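Long-range contact in D-aminoacyl-tRNA deacylase 1 (Homo sapiens, PDB 2OKV), which hydrolyses D-aminoacyl-tRNAs and glycine-mischarged tRNA(Ala) as an editing enzyme, and may also act in DNA replication: residues S21-S34 / Y72-C84. Residues are numbered along the deposited sequence; the frame is centred on the assembly and turned at random.
Sequences SAIGRGICVLLGIS and YEILCVSQFTLQC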
ATOM      1  N   SER B  21      -0.222   4.801  18.437  1.00 41.40           N
ATOM      2  CA  SER B  21       1.024   5.440  18.048  1.00 41.02           C
ATOM      3  C   SER B  21       0.753   6.411  16.922  1.00 40.44           C
ATOM      4  O   SER B  21      -0.297   6.350  16.275  1.00 39.42           O
ATOM      5  CB  SER B  21       2.046   4.378  17.628  1.00 41.74           C
ATOM      6  OG  SER B  21       1.590   3.650  16.509  1.00 44.14           O
ATOM      7  N   ALA B  22       1.699   7.316  16.695  1.00 39.39           N
ATOM      8  CA  ALA B  22       1.568   8.322  15.661  1.00 39.17           C
ATOM      9  C   ALA B  22       2.954   8.805  15.270  1.00 38.97           C
ATOM     10  O   ALA B  22       3.836   8.923  16.134  1.00 37.69           O
ATOM     11  CB  ALA B  22       0.744   9.485  16.164  1.00 38.72           C
ATOM     12  N   ILE B  23       3.130   9.089  13.977  1.00 38.71           N
ATOM     13  CA  ILE B  23       4.360   9.691  13.473  1.00 38.81           C
ATOM     14  C   ILE B  23       4.035  10.939  12.649  1.00 39.16           C
ATOM     15  O   ILE B  23       2.907  11.104  12.175  1.00 38.98           O
ATOM     16  CB  ILE B  23       5.240   8.706  12.609  1.00 38.48           C
ATOM     17  CG1 ILE B  23       4.502   8.209  11.354  1.00 40.40           C
ATOM     18  CG2 ILE B  23       5.766   7.532  13.447  1.00 38.13           C
ATOM     19  CD1 ILE B  23       5.453   7.795  10.221  1.00 39.33           C
ATOM     20  N   GLY B  24       5.022  11.813  12.494  1.00 38.54           N
ATOM     21  CA  GLY B  24       4.898  12.927  11.580  1.00 39.19           C
ATOM     22  C   GLY B  24       5.438  12.503  10.235  1.00 39.66           C
ATOM     23  O   GLY B  24       5.095  11.432   9.732  1.00 38.93           O
ATOM     24  N   ARG B  25       6.272  13.347   9.632  1.00 40.07           N
ATOM     25  CA  ARG B  25       6.859  13.018   8.342  1.00 40.53           C
ATOM     26  C   ARG B  25       7.719  11.754   8.432  1.00 40.48           C
ATOM     27  O   ARG B  25       8.459  11.550   9.403  1.00 39.61           O
ATOM     28  CB  ARG B  25       7.696  14.185   7.826  1.00 41.65           C
ATOM     29  CG  ARG B  25       6.877  15.390   7.409  1.00 44.39           C
ATOM     30  CD  ARG B  25       7.689  16.239   6.445  1.00 50.72           C
ATOM     31  NE  ARG B  25       6.924  17.353   5.891  1.00 55.85           N
ATOM     32  CZ  ARG B  25       7.178  18.635   6.151  1.00 59.31           C
ATOM     33  NH1 ARG B  25       8.182  18.969   6.960  1.00 61.23           N
ATOM     34  NH2 ARG B  25       6.436  19.593   5.598  1.00 60.19           N
ATOM     35  N   GLY B  26       7.617  10.910   7.414  1.00 40.24           N
ATOM     36  CA  GLY B  26       8.401   9.696   7.354  1.00 40.78           C
ATOM     37  C   GLY B  26       7.750   8.646   6.469  1.00 41.54           C
ATOM     38  O   GLY B  26       7.255   8.941   5.378  1.00 41.13           O
ATOM     39  N   ILE B  27       7.715   7.420   6.962  1.00 42.54           N
ATOM     40  CA  ILE B  27       7.326   6.282   6.142  1.00 43.23           C
ATOM     41  C   ILE B  27       6.457   5.288   6.944  1.00 43.39           C
ATOM     42  O   ILE B  27       6.744   5.018   8.104  1.00 43.10           O
ATOM     43  CB  ILE B  27       8.645   5.723   5.521  1.00 44.57           C
ATOM     44  CG1 ILE B  27       8.562   5.533   4.021  1.00 45.37           C
ATOM     45  CG2 ILE B  27       9.400   4.647   6.334  1.00 44.28           C
ATOM     46  CD1 ILE B  27       9.891   5.607   3.411  1.00 44.36           C
ATOM     47  N   CYS B  28       5.372   4.804   6.332  1.00 42.67           N
ATOM     48  CA  CYS B  28       4.545   3.742   6.909  1.00 43.20           C
ATOM     49  C   CYS B  28       4.833   2.466   6.142  1.00 42.94           C
ATOM     50  O   CYS B  28       4.701   2.420   4.922  1.00 43.37           O
ATOM     51  CB  CYS B  28       3.036   4.079   6.830  1.00 42.84           C
ATOM     52  SG  CYS B  28       1.940   2.790   7.525  1.00 44.54           S
ATOM     53  N   VAL B  29       5.229   1.434   6.866  1.00 42.80           N
ATOM     54  CA  VAL B  29       5.599   0.163   6.273  1.00 42.48           C
ATOM     55  C   VAL B  29       4.569  -0.878   6.693  1.00 42.85           C
ATOM     56  O   VAL B  29       4.340  -1.101   7.893  1.00 42.66           O
ATOM     57  CB  VAL B  29       7.012  -0.286   6.738  1.00 42.92           C
ATOM     58  CG1 VAL B  29       7.399  -1.633   6.103  1.00 41.86           C
ATOM     59  CG2 VAL B  29       8.049   0.802   6.423  1.00 42.61           C
ATOM     60  N   LEU B  30       3.932  -1.492   5.700  1.00 42.25           N
ATOM     61  CA  LEU B  30       3.091  -2.643   5.941  1.00 42.02           C
ATOM     62  C   LEU B  30       3.912  -3.871   5.622  1.00 41.81           C
ATOM     63  O   LEU B  30       4.354  -4.043   4.481  1.00 41.92           O
ATOM     64  CB  LEU B  30       1.827  -2.570   5.083  1.00 42.23           C
ATOM     65  CG  LEU B  30       0.923  -1.378   5.432  1.00 42.64           C
ATOM     66  CD1 LEU B  30      -0.067  -1.104   4.321  1.00 41.96           C
ATOM     67  CD2 LEU B  30       0.168  -1.612   6.774  1.00 42.47           C
ATOM     68  N   LEU B  31       4.113  -4.722   6.629  1.00 41.67           N
ATOM     69  CA  LEU B  31       5.103  -5.805   6.553  1.00 41.72           C
ATOM     70  C   LEU B  31       4.487  -7.208   6.482  1.00 40.90           C
ATOM     71  O   LEU B  31       3.834  -7.664   7.440  1.00 39.78           O
ATOM     72  CB  LEU B  31       6.028  -5.720   7.758  1.00 41.64           C
ATOM     73  CG  LEU B  31       7.523  -6.050   7.705  1.00 44.87           C
ATOM     74  CD1 LEU B  31       7.825  -7.037   8.824  1.00 41.88           C
ATOM     75  CD2 LEU B  31       8.063  -6.564   6.363  1.00 44.13           C
ATOM     76  N   GLY B  32       4.727  -7.897   5.365  1.00 39.93           N
ATOM     77  CA  GLY B  32       4.231  -9.252   5.143  1.00 40.45           C
ATOM     78  C   GLY B  32       5.293 -10.323   5.296  1.00 40.61           C
ATOM     79  O   GLY B  32       6.165 -10.459   4.442  1.00 41.02           O
ATOM     80  N   ILE B  33       5.199 -11.095   6.376  1.00 41.08           N
ATOM     81  CA  ILE B  33       6.169 -12.140   6.703  1.00 41.36           C
ATOM     82  C   ILE B  33       5.701 -13.508   6.210  1.00 41.61           C
ATOM     83  O   ILE B  33       4.605 -13.969   6.545  1.00 41.50           O
ATOM     84  CB  ILE B  33       6.428 -12.222   8.239  1.00 41.60           C
ATOM     85  CG1 ILE B  33       6.978 -10.893   8.781  1.00 42.03           C
ATOM     86  CG2 ILE B  33       7.379 -13.372   8.580  1.00 40.38           C
ATOM     87  CD1 ILE B  33       6.678 -10.696  10.304  1.00 42.36           C
ATOM     88  N   SER B  34       6.550 -14.175   5.438  1.00 41.24           N
ATOM     89  CA  SER B  34       6.196 -15.470   4.883  1.00 41.15           C
ATOM     90  C   SER B  34       6.797 -16.594   5.710  1.00 41.13           C
ATOM     91  O   SER B  34       7.770 -16.387   6.439  1.00 40.97           O
ATOM     92  CB  SER B  34       6.679 -15.584   3.444  1.00 41.04           C
ATOM     93  OG  SER B  34       7.855 -16.358   3.377  1.00 41.93           O
ATOM     94  N   TYR B  72      13.720  11.171   9.736  1.00 40.52           N
ATOM     95  CA  TYR B  72      12.271  11.109   9.786  1.00 41.06           C
ATOM     96  C   TYR B  72      11.846   9.828  10.518  1.00 41.23           C
ATOM     97  O   TYR B  72      12.695   9.049  10.972  1.00 41.13           O
ATOM     98  CB  TYR B  72      11.671  11.186   8.375  1.00 41.09           C
ATOM     99  CG  TYR B  72      11.571  12.590   7.779  1.00 41.64           C
ATOM    100  CD1 TYR B  72      11.204  12.776   6.441  1.00 41.34           C
ATOM    101  CD2 TYR B  72      11.835  13.729   8.548  1.00 43.05           C
ATOM    102  CE1 TYR B  72      11.089  14.054   5.887  1.00 40.62           C
ATOM    103  CE2 TYR B  72      11.739  15.016   7.999  1.00 41.97           C
ATOM    104  CZ  TYR B  72      11.357  15.165   6.672  1.00 41.92           C
ATOM    105  OH  TYR B  72      11.252  16.432   6.127  1.00 42.77           O
ATOM    106  N   GLU B  73      10.543   9.618  10.646  1.00 41.44           N
ATOM    107  CA  GLU B  73      10.031   8.507  11.462  1.00 42.16           C
ATOM    108  C   GLU B  73       9.574   7.336  10.601  1.00 41.91           C
ATOM    109  O   GLU B  73       9.415   7.469   9.381  1.00 41.08           O
ATOM    110  CB  GLU B  73       8.886   8.970  12.366  1.00 42.15           C
ATOM    111  CG  GLU B  73       9.316   9.847  13.545  1.00 43.36           C
ATOM    112  CD  GLU B  73       8.142  10.615  14.151  1.00 43.65           C
ATOM    113  OE1 GLU B  73       7.751  10.323  15.302  1.00 44.77           O
ATOM    114  OE2 GLU B  73       7.605  11.509  13.459  1.00 45.27           O
ATOM    115  N   ILE B  74       9.372   6.188  11.244  1.00 41.62           N
ATOM    116  CA  ILE B  74       8.886   4.993  10.568  1.00 42.13           C
ATOM    117  C   ILE B  74       7.762   4.407  11.423  1.00 42.88           C
ATOM    118  O   ILE B  74       7.944   4.179  12.607  1.00 43.11           O
ATOM    119  CB  ILE B  74       9.989   3.911  10.410  1.00 42.44           C
ATOM    120  CG1 ILE B  74      11.195   4.458   9.632  1.00 41.39           C
ATOM    121  CG2 ILE B  74       9.406   2.634   9.763  1.00 42.05           C
ATOM    122  CD1 ILE B  74      12.399   3.534   9.613  1.00 41.50           C
ATOM    123  N   LEU B  75       6.597   4.213  10.820  1.00 43.48           N
ATOM    124  CA  LEU B  75       5.517   3.464  11.450  1.00 43.78           C
ATOM    125  C   LEU B  75       5.424   2.091  10.781  1.00 44.01           C
ATOM    126  O   LEU B  75       5.093   2.000   9.603  1.00 44.55           O
ATOM    127  CB  LEU B  75       4.186   4.216  11.301  1.00 43.30           C
ATOM    128  CG  LEU B  75       2.905   3.502  11.771  1.00 44.37           C
ATOM    129  CD1 LEU B  75       2.962   3.258  13.266  1.00 40.25           C
ATOM    130  CD2 LEU B  75       1.640   4.301  11.383  1.00 43.12           C
ATOM    131  N   CYS B  76       5.730   1.027  11.522  1.00 44.85           N
ATOM    132  CA  CYS B  76       5.615  -0.343  10.978  1.00 45.75           C
ATOM    133  C   CYS B  76       4.369  -1.022  11.499  1.00 44.56           C
ATOM    134  O   CYS B  76       4.056  -0.969  12.702  1.00 44.74           O
ATOM    135  CB  CYS B  76       6.813  -1.245  11.329  1.00 44.97           C
ATOM    136  SG  CYS B  76       8.379  -0.548  11.002  1.00 54.63           S
ATOM    137  N   VAL B  77       3.667  -1.695  10.602  1.00 43.81           N
ATOM    138  CA  VAL B  77       2.508  -2.486  11.003  1.00 43.09           C
ATOM    139  C   VAL B  77       2.605  -3.841  10.322  1.00 42.85           C
ATOM    140  O   VAL B  77       2.913  -3.917   9.135  1.00 41.26           O
ATOM    141  CB  VAL B  77       1.183  -1.782  10.640  1.00 42.98           C
ATOM    142  CG1 VAL B  77      -0.019  -2.629  11.078  1.00 43.58           C
ATOM    143  CG2 VAL B  77       1.116  -0.416  11.299  1.00 43.34           C
ATOM    144  N   SER B  78       2.357  -4.903  11.084  1.00 43.05           N
ATOM    145  CA  SER B  78       2.369  -6.266  10.559  1.00 43.91           C
ATOM    146  C   SER B  78       1.141  -6.486   9.686  1.00 43.36           C
ATOM    147  O   SER B  78       0.030  -6.130  10.076  1.00 42.54           O
ATOM    148  CB  SER B  78       2.362  -7.258  11.721  1.00 44.25           C
ATOM    149  OG  SER B  78       1.532  -6.707  12.747  1.00 49.56           O
ATOM    150  N   GLN B  79       1.349  -7.092   8.514  1.00 43.23           N
ATOM    151  CA  GLN B  79       0.317  -7.202   7.477  1.00 42.61           C
ATOM    152  C   GLN B  79       0.472  -8.510   6.696  1.00 42.95           C
ATOM    153  O   GLN B  79       1.065  -8.523   5.607  1.00 43.66           O
ATOM    154  CB  GLN B  79       0.438  -6.008   6.506  1.00 42.51           C
ATOM    155  CG  GLN B  79      -0.604  -5.957   5.372  1.00 41.74           C
ATOM    156  CD  GLN B  79      -1.968  -5.462   5.834  1.00 41.86           C
ATOM    157  OE1 GLN B  79      -2.303  -4.308   5.619  1.00 42.23           O
ATOM    158  NE2 GLN B  79      -2.746  -6.328   6.482  1.00 39.97           N
ATOM    159  N   PHE B  80      -0.061  -9.596   7.243  1.00 42.24           N
ATOM    160  CA  PHE B  80       0.036 -10.917   6.613  1.00 42.55           C
ATOM    161  C   PHE B  80      -0.671 -11.023   5.259  1.00 41.90           C
ATOM    162  O   PHE B  80      -0.384 -11.944   4.503  1.00 42.46           O
ATOM    163  CB  PHE B  80      -0.474 -12.022   7.566  1.00 42.71           C
ATOM    164  CG  PHE B  80      -1.981 -12.051   7.728  1.00 43.70           C
ATOM    165  CD1 PHE B  80      -2.782 -12.767   6.836  1.00 43.96           C
ATOM    166  CD2 PHE B  80      -2.597 -11.361   8.771  1.00 43.95           C
ATOM    167  CE1 PHE B  80      -4.167 -12.792   6.970  1.00 44.86           C
ATOM    168  CE2 PHE B  80      -3.981 -11.378   8.919  1.00 45.30           C
ATOM    169  CZ  PHE B  80      -4.775 -12.097   8.018  1.00 45.16           C
ATOM    170  N   THR B  81      -1.589 -10.098   4.951  1.00 41.59           N
ATOM    171  CA  THR B  81      -2.362 -10.163   3.685  1.00 41.12           C
ATOM    172  C   THR B  81      -1.509  -9.989   2.430  1.00 41.95           C
ATOM    173  O   THR B  81      -1.911 -10.397   1.325  1.00 41.72           O
ATOM    174  CB  THR B  81      -3.546  -9.152   3.641  1.00 40.64           C
ATOM    175  OG1 THR B  81      -3.062  -7.825   3.842  1.00 39.49           O
ATOM    176  CG2 THR B  81      -4.572  -9.466   4.728  1.00 40.32           C
ATOM    177  N   LEU B  82      -0.347  -9.367   2.594  1.00 42.49           N
ATOM    178  CA  LEU B  82       0.594  -9.216   1.490  1.00 44.69           C
ATOM    179  C   LEU B  82       1.156 -10.559   1.005  1.00 46.36           C
ATOM    180  O   LEU B  82       1.612 -10.664  -0.131  1.00 47.09           O
ATOM    181  CB  LEU B  82       1.724  -8.263   1.872  1.00 44.31           C
ATOM    182  CG  LEU B  82       1.324  -6.821   2.161  1.00 43.43           C
ATOM    183  CD1 LEU B  82       2.537  -6.084   2.652  1.00 44.56           C
ATOM    184  CD2 LEU B  82       0.775  -6.157   0.913  1.00 43.22           C
ATOM    185  N   GLN B  83       1.098 -11.579   1.865  1.00 48.25           N
ATOM    186  CA  GLN B  83       1.476 -12.956   1.508  1.00 50.15           C
ATOM    187  C   GLN B  83       0.271 -13.752   0.983  1.00 51.66           C
ATOM    188  O   GLN B  83      -0.006 -14.865   1.433  1.00 52.14           O
ATOM    189  CB  GLN B  83       2.110 -13.661   2.715  1.00 49.88           C
ATOM    190  CG  GLN B  83       3.443 -13.061   3.170  1.00 49.36           C
ATOM    191  CD  GLN B  83       4.537 -13.186   2.111  1.00 50.44           C
ATOM    192  OE1 GLN B  83       5.421 -12.337   2.014  1.00 51.89           O
ATOM    193  NE2 GLN B  83       4.483 -14.250   1.323  1.00 48.43           N
ATOM    194  N   CYS B  84      -0.432 -13.167   0.021  1.00 53.55           N
ATOM    195  CA  CYS B  84      -1.675 -13.719  -0.493  1.00 54.58           C
ATOM    196  C   CYS B  84      -1.477 -14.389  -1.852  1.00 55.20           C
ATOM    197  O   CYS B  84      -0.745 -13.875  -2.708  1.00 55.47           O
ATOM    198  CB  CYS B  84      -2.719 -12.599  -0.606  1.00 54.62           C
ATOM    199  SG  CYS B  84      -4.066 -12.899  -1.764  1.00 55.93           S
TER
HETATM  200  O   HOH W   1       9.105  13.032  11.517  1.00 32.13           O
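V29 and L75 meet in the middle of a parallel strand pair, 26-32 beside 73-78. V29 N binds L75 O at 2.8 Å, and V29 O takes V77 N at 2.9 Å. The same ladder runs from R25 O to Q79 N. On one face, I27 CG2 lies alongside I74 CG1 at 3.8 Å, and I74 CG2 reaches on to V29. Helix 99-116 covers L31 and C76 on this face. On the other face, I23 comes over from strand 18-23. Its CD1 lies 3.9 Å from L75 CB. L30 CD2 rests against V77 CB. This middle is buried.

The start of the ladder is the more polar, solvent-facing end. The extended E73 side chain slides back past I23, and its OE2 accepts G24 N at 2.8 Å, from above the carboxylate plane. A water links OE2 to R25 O, and K123 pairs with OE1. Outermost, R25 CB sits over the centre of the Y72 ring, 3.8 Å from its centroid. The extended, exposed R25 chain runs on beside the ring, its CD 3.6 Å from Y72 OH.

The C-terminal end meets the second subunit. The chi2 bend of Q79 (77°) turns its amide to that subunit's T142 OG1 and P140 O, hydrogen-bonded to OE1 and NE2. P140 is, by similarity, in the Gly-cisPro motif that would reject L-amino acids. C28 belongs to the magnesium site. Both strands lie inside the mixed sheet of the DTD fold, between 122-124 and 2-8.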